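Local coordinates for fructokinase (PDB 5EY7), which catalyses the phosphorylation of fructose with ATP as phosphoryl donor, as a sugar kinase of the PfkB family in the ribokinase clan, at residues V141-L146 with P173-E178. Sequence-based numbering, arbitrary orientation.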
loop_
_atom_site.group_PDB
_atom_site.type_symbol
_atom_site.label_atom_id
_atom_site.label_comp_id
_atom_site.label_asym_id
_atom_site.label_seq_id
_atom_site.Cartn_x
_atom_site.Cartn_y
_atom_site.Cartn_z
ATOM N N VAL A 141 6.850 -5.279 22.843
ATOM C CA VAL A 141 5.653 -4.821 22.159
ATOM C C VAL A 141 5.835 -3.418 21.601
ATOM O O VAL A 141 6.357 -2.538 22.282
ATOM C CB VAL A 141 4.434 -4.832 23.106
ATOM C CG1 VAL A 141 3.241 -4.143 22.458
ATOM C CG2 VAL A 141 4.084 -6.255 23.505
ATOM N N CYS A 142 5.415 -3.219 20.356
ATOM C CA CYS A 142 5.364 -1.889 19.763
ATOM C C CYS A 142 3.950 -1.319 19.890
ATOM O O CYS A 142 2.973 -2.057 19.843
ATOM C CB CYS A 142 5.799 -1.933 18.295
ATOM S SG CYS A 142 5.753 -0.338 17.436
ATOM N N SER A 143 3.853 -0.001 20.033
ATOM C CA SER A 143 2.579 0.667 20.286
ATOM C C SER A 143 1.577 0.514 19.149
ATOM O O SER A 143 0.388 0.749 19.335
ATOM C CB SER A 143 2.812 2.153 20.560
ATOM O OG SER A 143 3.011 2.864 19.358
ATOM N N ILE A 144 2.065 0.135 17.972
ATOM C CA ILE A 144 1.203 -0.090 16.817
ATOM C C ILE A 144 0.250 -1.254 17.091
ATOM O O ILE A 144 -0.849 -1.323 16.538
ATOM C CB ILE A 144 2.039 -0.366 15.537
ATOM C CG1 ILE A 144 2.906 0.846 15.201
ATOM C CG2 ILE A 144 1.150 -0.703 14.351
ATOM C CD1 ILE A 144 3.672 0.704 13.902
ATOM N N ALA A 145 0.665 -2.156 17.972
ATOM C CA ALA A 145 -0.144 -3.315 18.322
ATOM C C ALA A 145 -1.346 -2.942 19.197
ATOM O O ALA A 145 -2.279 -3.730 19.338
ATOM C CB ALA A 145 0.714 -4.358 19.016
ATOM N N LEU A 146 -1.320 -1.745 19.779
ATOM C CA LEU A 146 -2.410 -1.280 20.637
ATOM C C LEU A 146 -3.390 -0.394 19.872
ATOM O O LEU A 146 -4.354 0.117 20.441
ATOM C CB LEU A 146 -1.859 -0.508 21.837
ATOM C CG LEU A 146 -0.643 -1.070 22.578
ATOM C CD1 LEU A 146 -0.198 -0.106 23.676
ATOM C CD2 LEU A 146 -0.940 -2.447 23.155
ATOM N N PRO A 173 7.033 2.684 22.478
ATOM C CA PRO A 173 5.979 3.512 21.883
ATOM C C PRO A 173 6.401 4.136 20.555
ATOM O O PRO A 173 6.469 5.356 20.454
ATOM C CB PRO A 173 5.745 4.596 22.946
ATOM C CG PRO A 173 7.031 4.658 23.704
ATOM C CD PRO A 173 7.527 3.255 23.746
ATOM N N ASN A 174 6.695 3.304 19.559
ATOM C CA ASN A 174 7.022 3.782 18.218
ATOM C C ASN A 174 5.804 4.430 17.572
ATOM O O ASN A 174 5.055 3.777 16.852
ATOM C CB ASN A 174 7.537 2.633 17.346
ATOM C CG ASN A 174 8.968 2.838 16.895
ATOM O OD1 ASN A 174 9.699 3.656 17.452
ATOM N ND2 ASN A 174 9.376 2.090 15.877
ATOM N N LEU A 175 5.614 5.717 17.839
ATOM C CA LEU A 175 4.372 6.401 17.490
ATOM C C LEU A 175 4.131 6.561 15.995
ATOM O O LEU A 175 4.963 7.091 15.264
ATOM C CB LEU A 175 4.328 7.781 18.145
ATOM C CG LEU A 175 4.348 7.797 19.671
ATOM C CD1 LEU A 175 3.960 9.173 20.178
ATOM C CD2 LEU A 175 3.431 6.721 20.236
ATOM N N ARG A 176 2.967 6.100 15.557
ATOM C CA ARG A 176 2.479 6.340 14.204
ATOM C C ARG A 176 0.969 6.481 14.263
ATOM O O ARG A 176 0.238 5.492 14.273
ATOM C CB ARG A 176 2.891 5.215 13.250
ATOM C CG ARG A 176 4.305 5.364 12.699
ATOM C CD ARG A 176 5.106 4.078 12.841
ATOM N NE ARG A 176 6.483 4.258 12.390
ATOM C CZ ARG A 176 7.395 3.294 12.354
ATOM N NH1 ARG A 176 7.086 2.063 12.741
ATOM N NH2 ARG A 176 8.621 3.561 11.926
ATOM N N GLU A 177 0.513 7.726 14.315
ATOM C CA GLU A 177 -0.894 8.030 14.519
ATOM C C GLU A 177 -1.775 7.578 13.358
ATOM O O GLU A 177 -2.976 7.375 13.530
ATOM C CB GLU A 177 -1.065 9.531 14.754
ATOM C CG GLU A 177 -2.333 9.901 15.494
ATOM C CD GLU A 177 -2.353 11.352 15.937
ATOM O OE1 GLU A 177 -1.843 12.213 15.186
ATOM O OE2 GLU A 177 -2.874 11.625 17.039
ATOM N N GLU A 178 -1.168 7.406 12.187
ATOM C CA GLU A 178 -1.897 7.053 10.970
ATOM C C GLU A 178 -2.710 5.769 11.100
ATOM O O GLU A 178 -3.837 5.688 10.619
ATOM C CB GLU A 178 -0.929 6.908 9.791
ATOM C CG GLU A 178 -0.350 8.216 9.279
ATOM C CD GLU A 178 0.677 8.815 10.218
ATOM O OE1 GLU A 178 0.833 10.053 10.207
ATOM O OE2 GLU A 178 1.328 8.051 10.962
HETATM O O HOH W 1 1.558 4.011 16.580
#
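Cys142 SG rests on Asn174 CB at 3.5 Å. The thiol lies anti to the backbone N (chi1 179°), which extends it to the beta carbon of Asn174. Ser143 faces the other segment. Its CB packs on Pro173 CA at 3.7 Å, while OG lies 3.4 Å from Asn174 O. The same OG lies beside the CD2 methyl of Leu175. The side chains of Ile144 and Arg176 pass each other at a slant. The CD1 methyl of Ile144 is 3.8 Å from Arg176 CD and 3.9 Å from Arg176 NH1. It sits at the edge of the guanidinium, in its plane. With chi2 of 131°, the arginine chain bends to run past this methyl.

A water links the Ser143 hydroxyl to the backbone of Arg176. It accepts a bond from Arg176 N at 2.7 Å and has a weak one with Ser143 OG at 3.3 Å. Asn174 is the centre of an inverse gamma turn, a tight bend between Pro173 and Leu175. A 3-10 turn carries Ile144, with Ala145 N bonded to Cys142 O at 3.0 Å. Backbone bonds of Val141 to Ser170 and Asp172, and of Ser143 to Asp172, join the ends of the two strands. Val190 of helix 186-194 touches both Ser143 and Pro173.

The two segments lie at and just beyond the C-terminal ends of neighbouring parallel strands 138-142 and 168-172 in the central sheet. Arg176 binds beta-D-fructose and Asn174 binds calcium. Ile144 also touches Asp26, another fructose-binding residue. The contact thus lies at the substrate site of an alpha/beta ribokinase-like fold.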